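Local coordinates for protein D-glyceraldehyde dehydrogenase (NADP(+)) (Thermoplasma acidophilum, PDB 5IZD) that oxidises D-glyceraldehyde to (R)-glycerate with NADP+ as the electron acceptor in the non-phosphorylated Entner-Doudoroff pathway, working as a homotetramer, at residues V213-T227 with K236-G249. Sequence-based numbering, arbitrary orientation.
Sequences VEHKKVNLITMTGST and KASANMAKLILELG. With NAP (NADP nicotinamide-adenine-dinucleotide phosphate), chain I.
Ile221 and Met223 exchange backbone hydrogen bonds with Lys243, Ile245 and Glu247, pairing strands 220-224 and 243-247 in parallel, their axes 4.7 Å apart at closest approach. With helix 227-236 they form a beta-alpha-beta unit of the NADP-binding Rossmann-like domain of aldehyde dehydrogenases. The ladder runs from Asn219 O, which accepts from Lys243 N, to Gly225 N, which donates to Glu247 O.

On the face toward helix 227-236, Leu244 CD2 lies beside Ile221 CB at 3.8 Å, and Ile221 CD1 extends to the methyls of Ala237 and Ala242. Met223 has CG anti to the backbone N (chi1 171°) and bends at chi2, which brings SD to 3.7 Å from Leu248 CD2, the two side chains nearly perpendicular. On the other face, Leu220 CD1 packs along Lys243 CG, and Thr224 CG2 approaches the carboxylate of Glu247, the predicted proton acceptor. A water joins Thr224 OG1 to Glu247 OE2, while Lys158 also bonds that hydroxyl.

Before the strands, the Asn240 amide reaches Val213 of helix 205-214 and the turn 215-218. ND2 donates to Val213 O (2.9 Å) and, almost straight at 172°, to His215 O (3.1 Å); Val218 N meets His215 O from the opposite face of its carbonyl plane. OD1 accepts from Ala242 N in an Asx turn, fixing the amide's rotation. Replacing Asn240 by an alanine removes the amide, and Val213 O and His215 O would probably lose this donor while the 240-242 turn loses its side-chain acceptor.

Beyond the ladder the chain meets the cofactor: Ser226 N donates a hydrogen bond to the phosphate oxygen O2A of NAP, 2.7 Å away, at an N-H...O angle of 177°.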
loop_
_atom_site.group_PDB
_atom_site.type_symbol
_atom_site.label_atom_id
_atom_site.label_comp_id
_atom_site.label_asym_id
_atom_site.label_seq_id
_atom_site.Cartn_x
_atom_site.Cartn_y
_atom_site.Cartn_z
ATOM N N VAL A 213 -0.543 33.602 2.257
ATOM C CA VAL A 213 -1.438 32.451 2.209
ATOM C C VAL A 213 -2.527 32.560 1.153
ATOM O O VAL A 213 -2.856 31.556 0.557
ATOM C CB VAL A 213 -2.059 32.075 3.554
ATOM C CG1 VAL A 213 -0.974 31.868 4.618
ATOM C CG2 VAL A 213 -3.057 33.091 4.017
ATOM N N GLU A 214 -3.103 33.735 0.934
ATOM C CA GLU A 214 -4.169 33.838 -0.093
ATOM C C GLU A 214 -3.738 34.035 -1.581
ATOM O O GLU A 214 -4.582 34.072 -2.447
ATOM C CB GLU A 214 -5.169 34.887 0.322
ATOM C CG GLU A 214 -4.620 36.280 0.310
ATOM C CD GLU A 214 -5.537 37.278 0.994
ATOM O OE1 GLU A 214 -5.235 38.486 0.846
ATOM O OE2 GLU A 214 -6.564 36.896 1.619
ATOM N N HIS A 215 -2.436 34.124 -1.849
ATOM C CA HIS A 215 -1.854 34.434 -3.157
ATOM C C HIS A 215 -2.314 33.429 -4.240
ATOM O O HIS A 215 -2.254 32.230 -4.004
ATOM C CB HIS A 215 -0.319 34.390 -3.024
ATOM C CG HIS A 215 0.418 35.053 -4.138
ATOM N ND1 HIS A 215 0.582 34.459 -5.364
ATOM C CD2 HIS A 215 1.085 36.229 -4.203
ATOM C CE1 HIS A 215 1.283 35.252 -6.155
ATOM N NE2 HIS A 215 1.618 36.326 -5.469
ATOM N N LYS A 216 -2.713 33.926 -5.408
ATOM C CA LYS A 216 -3.337 33.118 -6.474
ATOM C C LYS A 216 -2.492 31.906 -6.908
ATOM O O LYS A 216 -3.053 30.884 -7.359
ATOM C CB LYS A 216 -3.709 33.985 -7.719
ATOM C CG LYS A 216 -4.732 35.118 -7.486
ATOM N N LYS A 217 -1.169 32.012 -6.774
ATOM C CA LYS A 217 -0.214 30.979 -7.221
ATOM C C LYS A 217 0.213 29.913 -6.178
ATOM O O LYS A 217 0.957 28.999 -6.505
ATOM C CB LYS A 217 1.062 31.662 -7.769
ATOM C CG LYS A 217 0.803 32.702 -8.877
ATOM C CD LYS A 217 2.100 33.317 -9.368
ATOM C CE LYS A 217 1.873 34.144 -10.625
ATOM N NZ LYS A 217 3.223 34.370 -11.190
ATOM N N VAL A 218 -0.215 30.059 -4.931
ATOM C CA VAL A 218 0.149 29.121 -3.877
ATOM C C VAL A 218 -0.689 27.868 -4.012
ATOM O O VAL A 218 -1.900 27.947 -4.163
ATOM C CB VAL A 218 0.011 29.800 -2.488
ATOM C CG1 VAL A 218 0.115 28.816 -1.350
ATOM C CG2 VAL A 218 1.114 30.800 -2.335
ATOM N N ASN A 219 -0.062 26.695 -3.946
ATOM C CA ASN A 219 -0.832 25.448 -4.110
ATOM C C ASN A 219 -1.046 24.634 -2.831
ATOM O O ASN A 219 -2.007 23.820 -2.739
ATOM C CB ASN A 219 -0.139 24.579 -5.157
ATOM C CG ASN A 219 -0.009 25.273 -6.515
ATOM O OD1 ASN A 219 1.102 25.462 -7.020
ATOM N ND2 ASN A 219 -1.134 25.675 -7.097
ATOM N N LEU A 220 -0.139 24.827 -1.862
ATOM C CA LEU A 220 -0.134 24.046 -0.628
ATOM C C LEU A 220 0.495 24.910 0.496
ATOM O O LEU A 220 1.447 25.701 0.269
ATOM C CB LEU A 220 0.601 22.722 -0.818
ATOM C CG LEU A 220 0.634 21.715 0.351
ATOM C CD1 LEU A 220 0.917 20.328 -0.163
ATOM C CD2 LEU A 220 1.780 22.120 1.324
ATOM N N ILE A 221 -0.150 24.862 1.647
ATOM C CA ILE A 221 0.313 25.513 2.873
ATOM C C ILE A 221 0.541 24.446 3.936
ATOM O O ILE A 221 -0.383 23.671 4.295
ATOM C CB ILE A 221 -0.671 26.589 3.355
ATOM C CG1 ILE A 221 -0.726 27.725 2.312
ATOM C CG2 ILE A 221 -0.169 27.253 4.649
ATOM C CD1 ILE A 221 -1.986 28.535 2.332
ATOM N N THR A 222 1.775 24.393 4.413
ATOM C CA THR A 222 2.178 23.558 5.508
ATOM C C THR A 222 2.572 24.446 6.703
ATOM O O THR A 222 3.439 25.323 6.565
ATOM C CB THR A 222 3.270 22.548 5.109
ATOM O OG1 THR A 222 3.531 21.692 6.227
ATOM C CG2 THR A 222 4.572 23.170 4.643
ATOM N N MET A 223 1.894 24.277 7.836
ATOM C CA MET A 223 1.976 25.258 8.945
ATOM C C MET A 223 1.850 24.559 10.272
ATOM O O MET A 223 1.087 23.577 10.402
ATOM C CB MET A 223 0.892 26.341 8.833
ATOM C CG MET A 223 0.760 27.252 10.029
ATOM S SD MET A 223 -0.390 26.698 11.299
ATOM C CE MET A 223 -0.518 28.103 12.415
ATOM N N THR A 224 2.575 25.073 11.259
ATOM C CA THR A 224 2.437 24.597 12.619
ATOM C C THR A 224 2.419 25.838 13.504
ATOM O O THR A 224 3.148 26.766 13.223
ATOM C CB THR A 224 3.555 23.601 12.976
ATOM O OG1 THR A 224 3.447 22.423 12.165
ATOM C CG2 THR A 224 3.530 23.195 14.452
ATOM N N GLY A 225 1.549 25.860 14.502
ATOM C CA GLY A 225 1.394 26.975 15.444
ATOM C C GLY A 225 0.093 26.979 16.209
ATOM O O GLY A 225 -0.480 25.890 16.509
ATOM N N SER A 226 -0.439 28.159 16.458
ATOM C CA SER A 226 -1.579 28.291 17.346
ATOM C C SER A 226 -2.894 28.037 16.618
ATOM O O SER A 226 -3.013 28.175 15.420
ATOM C CB SER A 226 -1.645 29.701 17.969
ATOM O OG SER A 226 -2.030 30.591 16.926
ATOM N N THR A 227 -3.912 27.771 17.397
ATOM C CA THR A 227 -5.215 27.420 16.840
ATOM C C THR A 227 -5.778 28.611 16.024
ATOM O O THR A 227 -6.276 28.391 14.913
ATOM C CB THR A 227 -6.205 27.063 17.945
ATOM O OG1 THR A 227 -5.584 26.150 18.840
ATOM C CG2 THR A 227 -7.468 26.429 17.335
ATOM N N LYS A 236 -8.478 32.286 4.875
ATOM C CA LYS A 236 -7.813 32.973 3.762
ATOM C C LYS A 236 -7.539 32.075 2.561
ATOM O O LYS A 236 -7.730 32.517 1.420
ATOM C CB LYS A 236 -6.510 33.648 4.193
ATOM C CG LYS A 236 -6.657 34.692 5.262
ATOM C CD LYS A 236 -7.705 35.720 4.908
ATOM C CE LYS A 236 -7.614 36.898 5.860
ATOM N NZ LYS A 236 -8.822 37.744 5.663
ATOM N N ALA A 237 -7.097 30.842 2.803
ATOM C CA ALA A 237 -6.853 29.886 1.739
ATOM C C ALA A 237 -8.124 29.401 1.028
ATOM O O ALA A 237 -8.033 28.621 0.052
ATOM C CB ALA A 237 -6.089 28.680 2.253
ATOM N N SER A 238 -9.297 29.811 1.500
ATOM C CA SER A 238 -10.507 29.622 0.709
ATOM C C SER A 238 -10.373 30.320 -0.660
ATOM O O SER A 238 -10.951 29.872 -1.614
ATOM C CB SER A 238 -11.753 30.047 1.486
ATOM O OG SER A 238 -11.978 31.448 1.468
ATOM N N ALA A 239 -9.568 31.389 -0.757
ATOM C CA ALA A 239 -9.322 32.066 -2.040
ATOM C C ALA A 239 -8.627 31.230 -3.127
ATOM O O ALA A 239 -8.827 31.473 -4.273
ATOM C CB ALA A 239 -8.546 33.341 -1.828
ATOM N N ASN A 240 -7.758 30.306 -2.777
ATOM C CA ASN A 240 -7.010 29.555 -3.777
ATOM C C ASN A 240 -7.215 28.055 -3.651
ATOM O O ASN A 240 -6.627 27.315 -4.406
ATOM C CB ASN A 240 -5.506 29.902 -3.691
ATOM C CG ASN A 240 -4.944 29.760 -2.271
ATOM O OD1 ASN A 240 -5.518 29.057 -1.435
ATOM N ND2 ASN A 240 -3.820 30.454 -1.988
ATOM N N MET A 241 -8.015 27.618 -2.689
ATOM C CA MET A 241 -8.194 26.202 -2.397
ATOM C C MET A 241 -6.878 25.467 -2.184
ATOM O O MET A 241 -6.772 24.283 -2.497
ATOM C CB MET A 241 -9.048 25.508 -3.498
ATOM C CG MET A 241 -10.503 25.860 -3.384
ATOM S SD MET A 241 -11.263 24.937 -2.028
ATOM C CE MET A 241 -12.536 26.122 -1.615
ATOM N N ALA A 242 -5.901 26.139 -1.585
ATOM C CA ALA A 242 -4.672 25.456 -1.267
ATOM C C ALA A 242 -4.955 24.211 -0.409
ATOM O O ALA A 242 -5.878 24.208 0.406
ATOM C CB ALA A 242 -3.672 26.384 -0.587
ATOM N N LYS A 243 -4.203 23.144 -0.666
ATOM C CA LYS A 243 -4.091 22.033 0.211
ATOM C C LYS A 243 -3.457 22.499 1.526
ATOM O O LYS A 243 -2.417 23.230 1.533
ATOM C CB LYS A 243 -3.263 20.940 -0.479
ATOM C CG LYS A 243 -2.682 19.811 0.379
ATOM C CD LYS A 243 -3.698 19.089 1.145
ATOM C CE LYS A 243 -3.041 18.013 2.005
ATOM N NZ LYS A 243 -2.543 16.882 1.217
ATOM N N LEU A 244 -4.113 22.142 2.636
ATOM C CA LEU A 244 -3.664 22.548 3.979
ATOM C C LEU A 244 -3.069 21.386 4.778
ATOM O O LEU A 244 -3.654 20.247 4.836
ATOM C CB LEU A 244 -4.826 23.162 4.723
ATOM C CG LEU A 244 -5.365 24.460 4.091
ATOM C CD1 LEU A 244 -6.356 25.139 5.026
ATOM C CD2 LEU A 244 -4.309 25.474 3.705
ATOM N N ILE A 245 -1.880 21.626 5.345
ATOM C CA ILE A 245 -1.289 20.733 6.345
ATOM C C ILE A 245 -1.044 21.639 7.531
ATOM O O ILE A 245 -0.175 22.555 7.426
ATOM C CB ILE A 245 0.031 20.099 5.908
ATOM C CG1 ILE A 245 -0.085 19.297 4.588
ATOM C CG2 ILE A 245 0.587 19.229 7.051
ATOM C CD1 ILE A 245 1.271 18.934 3.959
ATOM N N LEU A 246 -1.867 21.499 8.569
ATOM C CA LEU A 246 -1.892 22.402 9.724
ATOM C C LEU A 246 -1.832 21.555 10.972
ATOM O O LEU A 246 -2.674 20.623 11.151
ATOM C CB LEU A 246 -3.189 23.205 9.835
ATOM C CG LEU A 246 -3.636 24.010 8.624
ATOM C CD1 LEU A 246 -4.995 24.656 8.892
ATOM C CD2 LEU A 246 -2.586 25.022 8.251
ATOM N N GLU A 247 -0.923 21.924 11.858
ATOM C CA GLU A 247 -0.823 21.328 13.165
ATOM C C GLU A 247 -0.842 22.404 14.248
ATOM O O GLU A 247 0.043 23.263 14.254
ATOM C CB GLU A 247 0.439 20.480 13.226
ATOM C CG GLU A 247 0.437 19.553 14.462
ATOM C CD GLU A 247 1.326 20.008 15.602
ATOM O OE1 GLU A 247 0.817 20.655 16.545
ATOM O OE2 GLU A 247 2.558 19.703 15.552
ATOM N N LEU A 248 -1.878 22.364 15.113
ATOM C CA LEU A 248 -2.319 23.484 15.896
ATOM C C LEU A 248 -2.209 23.240 17.424
ATOM O O LEU A 248 -2.939 23.842 18.201
ATOM C CB LEU A 248 -3.718 23.946 15.487
ATOM C CG LEU A 248 -3.882 24.191 14.002
ATOM C CD1 LEU A 248 -5.318 24.592 13.647
ATOM C CD2 LEU A 248 -2.925 25.239 13.504
ATOM N N GLY A 249 -1.336 22.291 17.809
ATOM C CA GLY A 249 -1.059 22.082 19.243
ATOM C C GLY A 249 -2.173 21.218 19.847
ATOM O O GLY A 249 -2.883 20.542 19.081
HETATM P PA NAP I . 1.538 31.428 15.529
HETATM O O1A NAP I . 1.015 32.831 15.566
HETATM O O2A NAP I . 0.564 30.311 15.223
HETATM O O5B NAP I . 2.789 31.381 14.478
HETATM C C5B NAP I . 3.091 30.272 13.603
HETATM C C4B NAP I . 3.583 30.784 12.235
HETATM O O4B NAP I . 2.495 31.406 11.524
HETATM C C3B NAP I . 4.661 31.880 12.356
HETATM O O3B NAP I . 5.572 31.781 11.229
HETATM C C2B NAP I . 3.857 33.148 12.278
HETATM O O2B NAP I . 4.629 34.305 11.969
HETATM C C1B NAP I . 2.856 32.785 11.215
HETATM N N9A NAP I . 1.653 33.630 11.159
HETATM C C8A NAP I . 1.121 34.423 12.128
HETATM N N7A NAP I . 0.042 35.053 11.717
HETATM C C5A NAP I . -0.140 34.600 10.406
HETATM C C6A NAP I . -1.105 34.879 9.439
HETATM N N6A NAP I . -2.134 35.709 9.651
HETATM N N1A NAP I . -1.003 34.271 8.238
HETATM C C2A NAP I . 0.040 33.453 8.008
HETATM N N3A NAP I . 1.016 33.144 8.872
HETATM C C4A NAP I . 0.849 33.752 10.067
HETATM O O3 NAP I . 2.224 31.145 16.933
HETATM P PN NAP I . 2.396 32.090 18.226
HETATM O O1N NAP I . 3.289 33.272 17.892
HETATM O O2N NAP I . 2.920 31.271 19.379
HETATM O O5D NAP I . 0.963 32.592 18.534
HETATM P P2B NAP I . 4.945 35.395 13.178
HETATM O O1X NAP I . 5.710 36.549 12.510
HETATM O O2X NAP I . 5.794 34.748 14.166
HETATM O O3X NAP I . 3.663 35.898 13.752
HETATM O O HOH W 1 -8.875 34.986 1.259
HETATM O O HOH W 2 4.357 19.891 13.184
HETATM O O HOH W 3 -5.744 23.606 18.334
#